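Side-chain contacts in ulvan Lyase-PL25 (Pseudoalteromonas sp. PLSV, PDB 5UAM), which cleaves ulvan, the sulfated cell-wall polysaccharide of green seaweeds, as a polysaccharide lyase of family 25 with a beta-propeller fold: residues G46-N50 / G51-V55; S193-N196 / G197-A201; S265-T268 / K269-E272; R341-G344 / N345-V348. All coordinates share one frame; numbering follows the deposited sequence.

The four contacts are all tight turns between neighbouring strands of the beta-propeller, set in series along the chain. None touches another. Contacts 2 and 3 lie closest by centres, about 18 Å apart, and their nearest atoms are about 9 Å apart. Contacts 3 and 4 also approach to about 9 Å between nearest atoms. Contact 1 stands about 22 Å from contact 2 and about 34 Å from contact 4, centre to centre. It comes nearest to the substrate site: Gly46 lies about 12 Å from the side chain of Lys101, a probable substrate-binding residue. Contacts 2, 3 and 4 lie away from the catalytic and zinc sites.

Contact 1: G46-N50 / G51-V55; sequences GIHKN and GITYV
His48 and Thr53 meet side chain to side chain in a beta hairpin whose two antiparallel strands, 46-49 and 52-55, are joined by a type I' turn from Lys49 to Ile52. They are the first two strands of a four-stranded propeller sheet. His48 ND1 and Thr53 OG1 are 2.9 Å apart in a nearly straight hydrogen bond (171°), with the hydroxyl at the ring edge and in its plane. CG of His48 lies anti to the backbone N (chi1 -177°), which carries the ring across to the partner strand. Thr53 OG1 also bonds to His71, whose ring meets that of His48. With an alanine here in place of His48, Thr53 OG1 would probably lose this cross-strand partner and a gap would open beside Gly51.

The tight part lies on the side of Ile47 and Tyr54. Both residues are buried, and their side chains pack on Met104 and Ile106 of the next sheet. Their backbones are paired by two hydrogen bonds, the shorter from Tyr54 N to Ile47 O (2.8 Å). Ile52 CG2 sits 3.5 Å above one face of the Tyr54 ring, toward its rim.

The turn is the loose end. Asn50 is exposed, and Gly51 has backbone angles that call for glycine. One water bonds to His48 NE2 and weakly to Gly51 N. On the other side of the hairpin, a second water lies in the plane of the Tyr54 ring at its edge, 2.8 Å from Tyr54 OH, and donates to Lys49 O at 2.8 Å.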
loop_
_atom_site.group_PDB
_atom_site.type_symbol
_atom_site.label_atom_id
_atom_site.label_comp_id
_atom_site.label_asym_id
_atom_site.label_seq_id
_atom_site.Cartn_x
_atom_site.Cartn_y
_atom_site.Cartn_z
ATOM N N GLY A 46 -8.105 -3.773 4.548
ATOM C CA GLY A 46 -9.321 -4.454 4.937
ATOM C C GLY A 46 -9.479 -5.713 4.116
ATOM O O GLY A 46 -8.912 -5.851 3.027
ATOM N N ILE A 47 -10.298 -6.625 4.648
ATOM C CA ILE A 47 -10.495 -7.964 4.099
ATOM C C ILE A 47 -11.944 -8.352 4.323
ATOM O O ILE A 47 -12.473 -8.178 5.426
ATOM C CB ILE A 47 -9.598 -9.007 4.794
ATOM C CG1 ILE A 47 -8.128 -8.613 4.650
ATOM C CG2 ILE A 47 -9.898 -10.397 4.253
ATOM C CD1 ILE A 47 -7.162 -9.543 5.373
ATOM N N HIS A 48 -12.582 -8.896 3.294
ATOM C CA HIS A 48 -13.926 -9.444 3.429
ATOM C C HIS A 48 -13.849 -10.960 3.551
ATOM O O HIS A 48 -13.194 -11.621 2.743
ATOM C CB HIS A 48 -14.785 -9.087 2.227
ATOM C CG HIS A 48 -16.190 -9.571 2.348
ATOM N ND1 HIS A 48 -17.147 -8.875 3.052
ATOM C CD2 HIS A 48 -16.786 -10.707 1.915
ATOM C CE1 HIS A 48 -18.286 -9.551 3.016
ATOM N NE2 HIS A 48 -18.093 -10.663 2.327
ATOM N N LYS A 49 -14.566 -11.522 4.519
ATOM C CA LYS A 49 -14.650 -12.973 4.629
ATOM C C LYS A 49 -15.981 -13.345 5.262
ATOM O O LYS A 49 -16.348 -12.798 6.307
ATOM C CB LYS A 49 -13.511 -13.538 5.477
ATOM C CG LYS A 49 -13.595 -15.051 5.626
ATOM C CD LYS A 49 -12.412 -15.615 6.369
ATOM C CE LYS A 49 -11.205 -15.768 5.473
ATOM N NZ LYS A 49 -11.325 -16.927 4.538
ATOM N N ASN A 50 -16.703 -14.261 4.622
ATOM C CA ASN A 50 -17.914 -14.862 5.195
ATOM C C ASN A 50 -18.924 -13.814 5.624
ATOM O O ASN A 50 -19.528 -13.918 6.685
ATOM C CB ASN A 50 -17.586 -15.776 6.373
ATOM C CG ASN A 50 -18.771 -16.644 6.794
ATOM O OD1 ASN A 50 -19.539 -17.134 5.964
ATOM N ND2 ASN A 50 -18.914 -16.841 8.102
ATOM N N GLY A 51 -19.099 -12.777 4.810
ATOM C CA GLY A 51 -20.120 -11.787 5.082
ATOM C C GLY A 51 -19.711 -10.678 6.013
ATOM O O GLY A 51 -20.554 -9.815 6.322
ATOM N N ILE A 52 -18.464 -10.672 6.483
ATOM C CA ILE A 52 -17.953 -9.653 7.387
ATOM C C ILE A 52 -16.825 -8.933 6.668
ATOM O O ILE A 52 -15.934 -9.576 6.102
ATOM C CB ILE A 52 -17.401 -10.270 8.685
ATOM C CG1 ILE A 52 -18.399 -11.246 9.325
ATOM C CG2 ILE A 52 -16.942 -9.166 9.632
ATOM C CD1 ILE A 52 -19.645 -10.626 9.828
ATOM N N THR A 53 -16.843 -7.605 6.703
ATOM C CA THR A 53 -15.720 -6.811 6.213
ATOM C C THR A 53 -14.944 -6.269 7.406
ATOM O O THR A 53 -15.499 -5.537 8.230
ATOM C CB THR A 53 -16.151 -5.684 5.272
ATOM O OG1 THR A 53 -16.843 -6.237 4.156
ATOM C CG2 THR A 53 -14.940 -4.923 4.728
ATOM N N TYR A 54 -13.677 -6.656 7.500
ATOM C CA TYR A 54 -12.761 -6.183 8.517
ATOM C C TYR A 54 -11.970 -5.021 7.952
ATOM O O TYR A 54 -11.522 -5.077 6.812
ATOM C CB TYR A 54 -11.798 -7.302 8.917
ATOM C CG TYR A 54 -12.518 -8.534 9.415
ATOM C CD1 TYR A 54 -12.890 -9.541 8.531
ATOM C CD2 TYR A 54 -12.858 -8.680 10.755
ATOM C CE1 TYR A 54 -13.561 -10.682 8.976
ATOM C CE2 TYR A 54 -13.537 -9.807 11.210
ATOM C CZ TYR A 54 -13.888 -10.799 10.313
ATOM O OH TYR A 54 -14.568 -11.911 10.730
ATOM N N VAL A 55 -11.787 -3.976 8.751
ATOM C CA VAL A 55 -11.135 -2.753 8.297
ATOM C C VAL A 55 -10.135 -2.295 9.348
ATOM O O VAL A 55 -10.388 -2.417 10.553
ATOM C CB VAL A 55 -12.165 -1.650 7.998
ATOM C CG1 VAL A 55 -13.130 -2.122 6.885
ATOM C CG2 VAL A 55 -12.947 -1.249 9.247
HETATM O O HOH W 1 -18.519 -13.816 2.020
HETATM O O HOH W 2 -15.326 -13.739 8.749
#

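Contact 2: S193-N196 / G197-A201; sequences SVDN and GRTFA
Ser193 OG is gripped by several groups of the turn that follows. Gly197 N donates to it at 2.9 Å, and Asp195 N adds a weak bond. The hydroxyl also lies 2.8 Å from Thr199 O, a likely acceptor for its proton. OG stands anti to the backbone N of Ser193 (chi1 169°), which places it inside the bend. On the same residue, CB lies over one face of the Phe200 ring, 3.7 Å from the centroid, in a CH-pi contact.

The bend is a type I' beta turn from Asp195 to Arg198, in the loop that links strands 188-193 and 204-211 of the propeller. Asn196 and Gly197 are its two central residues, and the angles of Gly197 call for glycine.

The Asp195 carboxylate binds the residues that leave the turn. OD1 uses its syn lone pair to accept from Thr199 N at 2.9 Å, and Arg198 N adds a weak bond. OD2 takes the Thr199 hydroxyl, with OG1 2.8 Å away and 40° out of the carboxylate plane. Without the carboxylate, as with an alanine here, Thr199 N and OG1 are likely to lose their acceptors, and the Thr199 side chain would be freer to turn. The Arg198 guanidinium does not touch this carboxylate; it makes a cation-pi contact with Tyr111. A water bridges Val194 N and Thr199 O.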
loop_
_atom_site.group_PDB
_atom_site.type_symbol
_atom_site.label_atom_id
_atom_site.label_comp_id
_atom_site.label_asym_id
_atom_site.label_seq_id
_atom_site.Cartn_x
_atom_site.Cartn_y
_atom_site.Cartn_z
ATOM N N SER A 193 6.003 -17.564 6.447
ATOM C CA SER A 193 5.552 -18.396 7.558
ATOM C C SER A 193 4.667 -19.506 7.022
ATOM O O SER A 193 3.750 -19.246 6.241
ATOM C CB SER A 193 4.753 -17.586 8.593
ATOM O OG SER A 193 4.131 -18.459 9.524
ATOM N N VAL A 194 4.918 -20.729 7.483
ATOM C CA VAL A 194 4.102 -21.897 7.153
ATOM C C VAL A 194 3.242 -22.368 8.324
ATOM O O VAL A 194 2.563 -23.408 8.204
ATOM C CB VAL A 194 4.941 -23.049 6.567
ATOM C CG1 VAL A 194 5.699 -22.564 5.319
ATOM C CG2 VAL A 194 5.911 -23.619 7.587
ATOM N N ASP A 195 3.244 -21.649 9.451
ATOM C CA ASP A 195 2.504 -22.057 10.641
ATOM C C ASP A 195 1.534 -20.966 11.085
ATOM O O ASP A 195 1.353 -20.705 12.279
ATOM C CB ASP A 195 3.438 -22.482 11.775
ATOM C CG ASP A 195 4.327 -21.356 12.263
ATOM O OD1 ASP A 195 4.223 -20.221 11.733
ATOM O OD2 ASP A 195 5.132 -21.605 13.201
ATOM N N ASN A 196 0.869 -20.343 10.111
ATOM C CA ASN A 196 -0.166 -19.345 10.380
ATOM C C ASN A 196 0.396 -18.110 11.067
ATOM O O ASN A 196 -0.282 -17.458 11.858
ATOM C CB ASN A 196 -1.331 -19.954 11.169
ATOM C CG ASN A 196 -2.013 -21.074 10.411
ATOM O OD1 ASN A 196 -2.024 -21.078 9.186
ATOM N ND2 ASN A 196 -2.531 -22.057 11.127
ATOM N N GLY A 197 1.634 -17.755 10.746
ATOM C CA GLY A 197 2.199 -16.511 11.226
ATOM C C GLY A 197 2.779 -16.570 12.615
ATOM O O GLY A 197 3.124 -15.519 13.173
ATOM N N ARG A 198 2.912 -17.763 13.183
ATOM C CA ARG A 198 3.457 -17.914 14.530
ATOM C C ARG A 198 4.978 -17.901 14.517
ATOM O O ARG A 198 5.595 -17.474 15.500
ATOM C CB ARG A 198 2.903 -19.183 15.176
ATOM C CG ARG A 198 1.389 -19.202 15.265
ATOM C CD ARG A 198 0.876 -18.137 16.206
ATOM N NE ARG A 198 -0.582 -17.998 16.146
ATOM C CZ ARG A 198 -1.305 -17.362 17.060
ATOM N NH1 ARG A 198 -0.723 -16.820 18.130
ATOM N NH2 ARG A 198 -2.614 -17.281 16.909
ATOM N N THR A 199 5.603 -18.360 13.430
ATOM C CA THR A 199 7.038 -18.195 13.236
ATOM C C THR A 199 7.306 -17.877 11.773
ATOM O O THR A 199 6.598 -18.334 10.872
ATOM C CB THR A 199 7.847 -19.425 13.649
ATOM O OG1 THR A 199 7.605 -20.478 12.737
ATOM C CG2 THR A 199 7.440 -19.908 15.011
ATOM N N PHE A 200 8.335 -17.069 11.553
ATOM C CA PHE A 200 8.735 -16.640 10.221
ATOM C C PHE A 200 10.176 -17.035 9.983
ATOM O O PHE A 200 11.007 -16.972 10.892
ATOM C CB PHE A 200 8.624 -15.125 10.062
ATOM C CG PHE A 200 7.229 -14.642 9.809
ATOM C CD1 PHE A 200 6.368 -14.375 10.866
ATOM C CD2 PHE A 200 6.770 -14.464 8.529
ATOM C CE1 PHE A 200 5.076 -13.919 10.628
ATOM C CE2 PHE A 200 5.490 -14.021 8.276
ATOM C CZ PHE A 200 4.637 -13.752 9.334
ATOM N N ALA A 201 10.454 -17.456 8.760
ATOM C CA ALA A 201 11.818 -17.704 8.325
ATOM C C ALA A 201 12.565 -16.386 8.123
ATOM O O ALA A 201 11.976 -15.300 8.055
ATOM C CB ALA A 201 11.826 -18.538 7.038
HETATM O O HOH W 3 6.787 -20.968 9.689
#

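Contact 3: S265-T268 / K269-E272; sequences SFNT and KTGE
Asn267 faces both Gly271 and Glu272, a G1 beta bulge, across the tight turn that ends strand 258-267 of the propeller. The backbone bonds come first. Asn267 N donates to Glu272 O at 2.9 Å, and Gly271 N donates to Asn267 O at 2.8 Å. The backbone angles of Gly271 call for glycine.

The side-chain bonds centre on Asn267 OD1, which two backbone N-H groups share. Lys269 N reaches it in the carbonyl plane at 2.8 Å. Thr270 N comes from above that plane, 57° out of it, at 3.1 Å. CG stands anti to the backbone N of Asn267 (chi1 -179°), and this turns the amide over the loop that follows. The two bonds hold the amide oxygen against the turn. A further bond lies within 269-272: Thr270 OG1 accepts from Glu272 N in an ST turn. The hydroxyl also packs against Asn267 CG, and the two side chains cross at about a right angle. Two polar ends have partners outside the turn: Thr268 OG1 bonds to Asp231 O, and Glu272 OE2 forms a salt bridge with Lys280.

The apolar contacts involve Phe266, the buried residue of the group. Thr268 CG2 sits above one face of its ring, toward the rim. Trp273 stacks on Phe266, and Tyr176 meets it edge-to-face. At the ring edge, in its plane, Gly271 CA lies 4.0 Å from Phe266 CE1.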
loop_
_atom_site.group_PDB
_atom_site.type_symbol
_atom_site.label_atom_id
_atom_site.label_comp_id
_atom_site.label_asym_id
_atom_site.label_seq_id
_atom_site.Cartn_x
_atom_site.Cartn_y
_atom_site.Cartn_z
ATOM N N SER A 265 7.387 -11.381 -11.276
ATOM C CA SER A 265 6.495 -12.369 -10.687
ATOM C C SER A 265 7.310 -13.362 -9.862
ATOM O O SER A 265 8.450 -13.669 -10.192
ATOM C CB SER A 265 5.750 -13.096 -11.818
ATOM O OG SER A 265 4.736 -13.964 -11.352
ATOM N N PHE A 266 6.694 -13.873 -8.798
ATOM C CA PHE A 266 7.286 -14.794 -7.835
ATOM C C PHE A 266 6.402 -16.031 -7.801
ATOM O O PHE A 266 5.238 -15.957 -7.399
ATOM C CB PHE A 266 7.314 -14.075 -6.483
ATOM C CG PHE A 266 7.686 -14.920 -5.282
ATOM C CD1 PHE A 266 8.466 -16.064 -5.356
ATOM C CD2 PHE A 266 7.234 -14.516 -4.045
ATOM C CE1 PHE A 266 8.789 -16.783 -4.190
ATOM C CE2 PHE A 266 7.550 -15.223 -2.890
ATOM C CZ PHE A 266 8.306 -16.341 -2.955
ATOM N N ASN A 267 6.938 -17.163 -8.234
ATOM C CA ASN A 267 6.228 -18.429 -8.136
ATOM C C ASN A 267 6.495 -19.000 -6.748
ATOM O O ASN A 267 7.615 -19.412 -6.445
ATOM C CB ASN A 267 6.698 -19.375 -9.232
ATOM C CG ASN A 267 5.973 -20.707 -9.210
ATOM O OD1 ASN A 267 5.687 -21.271 -8.151
ATOM N ND2 ASN A 267 5.694 -21.231 -10.394
ATOM N N THR A 268 5.474 -18.986 -5.885
ATOM C CA THR A 268 5.703 -19.406 -4.507
ATOM C C THR A 268 5.869 -20.908 -4.351
ATOM O O THR A 268 6.340 -21.345 -3.297
ATOM C CB THR A 268 4.566 -18.946 -3.587
ATOM O OG1 THR A 268 3.345 -19.627 -3.934
ATOM C CG2 THR A 268 4.391 -17.456 -3.638
ATOM N N LYS A 269 5.508 -21.710 -5.360
ATOM C CA LYS A 269 5.697 -23.149 -5.266
ATOM C C LYS A 269 7.144 -23.520 -5.558
ATOM O O LYS A 269 7.745 -24.319 -4.833
ATOM C CB LYS A 269 4.741 -23.848 -6.230
ATOM C CG LYS A 269 4.853 -25.370 -6.247
ATOM C CD LYS A 269 3.904 -25.994 -7.266
ATOM C CE LYS A 269 4.349 -25.770 -8.720
ATOM N NZ LYS A 269 5.368 -26.758 -9.205
ATOM N N THR A 270 7.734 -22.919 -6.588
ATOM C CA THR A 270 9.112 -23.235 -6.948
ATOM C C THR A 270 10.122 -22.307 -6.288
ATOM O O THR A 270 11.305 -22.666 -6.188
ATOM C CB THR A 270 9.297 -23.116 -8.458
ATOM O OG1 THR A 270 9.118 -21.747 -8.846
ATOM C CG2 THR A 270 8.295 -23.974 -9.202
ATOM N N GLY A 271 9.691 -21.134 -5.846
ATOM C CA GLY A 271 10.576 -20.146 -5.267
ATOM C C GLY A 271 11.200 -19.201 -6.268
ATOM O O GLY A 271 11.829 -18.221 -5.854
ATOM N N GLU A 272 10.985 -19.427 -7.557
ATOM C CA GLU A 272 11.669 -18.687 -8.612
ATOM C C GLU A 272 10.909 -17.445 -9.059
ATOM O O GLU A 272 9.677 -17.405 -9.091
ATOM C CB GLU A 272 11.857 -19.582 -9.820
ATOM C CG GLU A 272 12.637 -20.839 -9.476
ATOM C CD GLU A 272 12.940 -21.658 -10.690
ATOM O OE1 GLU A 272 14.110 -22.061 -10.858
ATOM O OE2 GLU A 272 12.005 -21.893 -11.477
#

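Contact 4: R341-G344 / N345-V348; sequences RWNG and NEWV
Trp342 and Trp347 form an aromatic pair on a surface beta hairpin, where strand 336-342 turns back into strand 347-352 at the outer edge of a propeller sheet. The two residues face each other as a non-hydrogen-bonded pair, with their side chains on one face of the sheet. The stack is T-shaped: the edge of Trp342 points at the face of Trp347, with planes at 62°. Trp342 CE3 lies 3.5 Å from Trp347 NE1. Trp342 CB adds a CH-pi contact over the six-membered ring of Trp347. One face of the Trp342 ring is covered by the turn itself, with the backbone N atoms of Gly344, Asn345 and Glu346 above it. Pro317 and Val276 pack against both tryptophans.

On the opposite face, Arg341 and Val348 pair. Val348 CG2 touches Arg341 CG at 3.7 Å and lies over one face of the guanidinium.

Asn343 holds the turn. Its CG lies between the backbone N and the carbonyl carbon (chi1 71°), and this swings the amide back over the bend. OD1 accepts from Asn345 N at 2.7 Å and from Glu346 N at 2.9 Å, the second from above the carbonyl plane. The amide is thus fixed by both its ends. The other end is ND2, which donates almost straight (171°) to Glu346 OE2 at 2.9 Å, meeting that oxygen on its anti side.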
loop_
_atom_site.group_PDB
_atom_site.type_symbol
_atom_site.label_atom_id
_atom_site.label_comp_id
_atom_site.label_asym_id
_atom_site.label_seq_id
_atom_site.Cartn_x
_atom_site.Cartn_y
_atom_site.Cartn_z
ATOM N N ARG A 341 0.157 -1.285 -19.257
ATOM C CA ARG A 341 -0.179 -2.704 -19.323
ATOM C C ARG A 341 0.681 -3.429 -20.344
ATOM O O ARG A 341 1.215 -2.845 -21.290
ATOM C CB ARG A 341 -1.655 -2.943 -19.648
ATOM C CG ARG A 341 -2.048 -2.525 -21.050
ATOM C CD ARG A 341 -3.544 -2.664 -21.269
ATOM N NE ARG A 341 -3.908 -2.284 -22.627
ATOM C CZ ARG A 341 -3.976 -3.125 -23.655
ATOM N NH1 ARG A 341 -3.725 -4.421 -23.485
ATOM N NH2 ARG A 341 -4.312 -2.680 -24.862
ATOM N N TRP A 342 0.788 -4.737 -20.129
ATOM C CA TRP A 342 1.433 -5.651 -21.061
ATOM C C TRP A 342 0.379 -6.197 -22.010
ATOM O O TRP A 342 -0.611 -6.774 -21.566
ATOM C CB TRP A 342 2.044 -6.793 -20.254
ATOM C CG TRP A 342 2.696 -7.883 -21.070
ATOM C CD1 TRP A 342 2.222 -9.147 -21.285
ATOM C CD2 TRP A 342 3.945 -7.803 -21.758
ATOM N NE1 TRP A 342 3.091 -9.849 -22.077
ATOM C CE2 TRP A 342 4.172 -9.055 -22.371
ATOM C CE3 TRP A 342 4.904 -6.802 -21.900
ATOM C CZ2 TRP A 342 5.316 -9.322 -23.124
ATOM C CZ3 TRP A 342 6.028 -7.059 -22.639
ATOM C CH2 TRP A 342 6.238 -8.319 -23.239
ATOM N N ASN A 343 0.581 -6.010 -23.311
ATOM C CA ASN A 343 -0.444 -6.395 -24.272
ATOM C C ASN A 343 -0.217 -7.779 -24.843
ATOM O O ASN A 343 -0.928 -8.171 -25.770
ATOM C CB ASN A 343 -0.565 -5.370 -25.401
ATOM C CG ASN A 343 0.614 -5.382 -26.344
ATOM O OD1 ASN A 343 1.473 -6.269 -26.320
ATOM N ND2 ASN A 343 0.642 -4.391 -27.219
ATOM N N GLY A 344 0.758 -8.518 -24.315
ATOM C CA GLY A 344 1.127 -9.820 -24.788
ATOM C C GLY A 344 2.417 -9.809 -25.567
ATOM O O GLY A 344 3.069 -10.850 -25.674
ATOM N N ASN A 345 2.817 -8.651 -26.095
ATOM C CA ASN A 345 4.061 -8.554 -26.845
ATOM C C ASN A 345 4.929 -7.391 -26.385
ATOM O O ASN A 345 6.155 -7.448 -26.532
ATOM C CB ASN A 345 3.785 -8.432 -28.342
ATOM C CG ASN A 345 3.088 -9.652 -28.889
ATOM O OD1 ASN A 345 3.717 -10.655 -29.177
ATOM N ND2 ASN A 345 1.767 -9.582 -28.972
ATOM N N GLU A 346 4.312 -6.342 -25.848
ATOM C CA GLU A 346 5.058 -5.172 -25.418
ATOM C C GLU A 346 4.278 -4.468 -24.324
ATOM O O GLU A 346 3.072 -4.670 -24.159
ATOM C CB GLU A 346 5.330 -4.204 -26.577
ATOM C CG GLU A 346 4.078 -3.624 -27.216
ATOM C CD GLU A 346 3.895 -4.011 -28.687
ATOM O OE1 GLU A 346 4.896 -4.370 -29.353
ATOM O OE2 GLU A 346 2.741 -3.948 -29.181
ATOM N N TRP A 347 4.984 -3.650 -23.554
ATOM C CA TRP A 347 4.333 -2.762 -22.607
ATOM C C TRP A 347 3.834 -1.525 -23.340
ATOM O O TRP A 347 4.541 -0.950 -24.179
ATOM C CB TRP A 347 5.320 -2.332 -21.525
ATOM C CG TRP A 347 5.777 -3.418 -20.622
ATOM C CD1 TRP A 347 6.943 -4.136 -20.717
ATOM C CD2 TRP A 347 5.087 -3.917 -19.484
ATOM N NE1 TRP A 347 7.015 -5.046 -19.679
ATOM C CE2 TRP A 347 5.888 -4.933 -18.913
ATOM C CE3 TRP A 347 3.870 -3.602 -18.875
ATOM C CZ2 TRP A 347 5.499 -5.622 -17.767
ATOM C CZ3 TRP A 347 3.496 -4.296 -17.739
ATOM C CH2 TRP A 347 4.315 -5.300 -17.198
ATOM N N VAL A 348 2.600 -1.138 -23.019
ATOM C CA VAL A 348 1.947 -0.003 -23.643
ATOM C C VAL A 348 1.356 0.879 -22.552
ATOM O O VAL A 348 1.238 0.496 -21.385
ATOM C CB VAL A 348 0.871 -0.431 -24.668
ATOM C CG1 VAL A 348 1.509 -1.243 -25.790
ATOM C CG2 VAL A 348 -0.235 -1.220 -23.996
HETATM O O HOH W 4 -0.628 -8.195 -28.610
#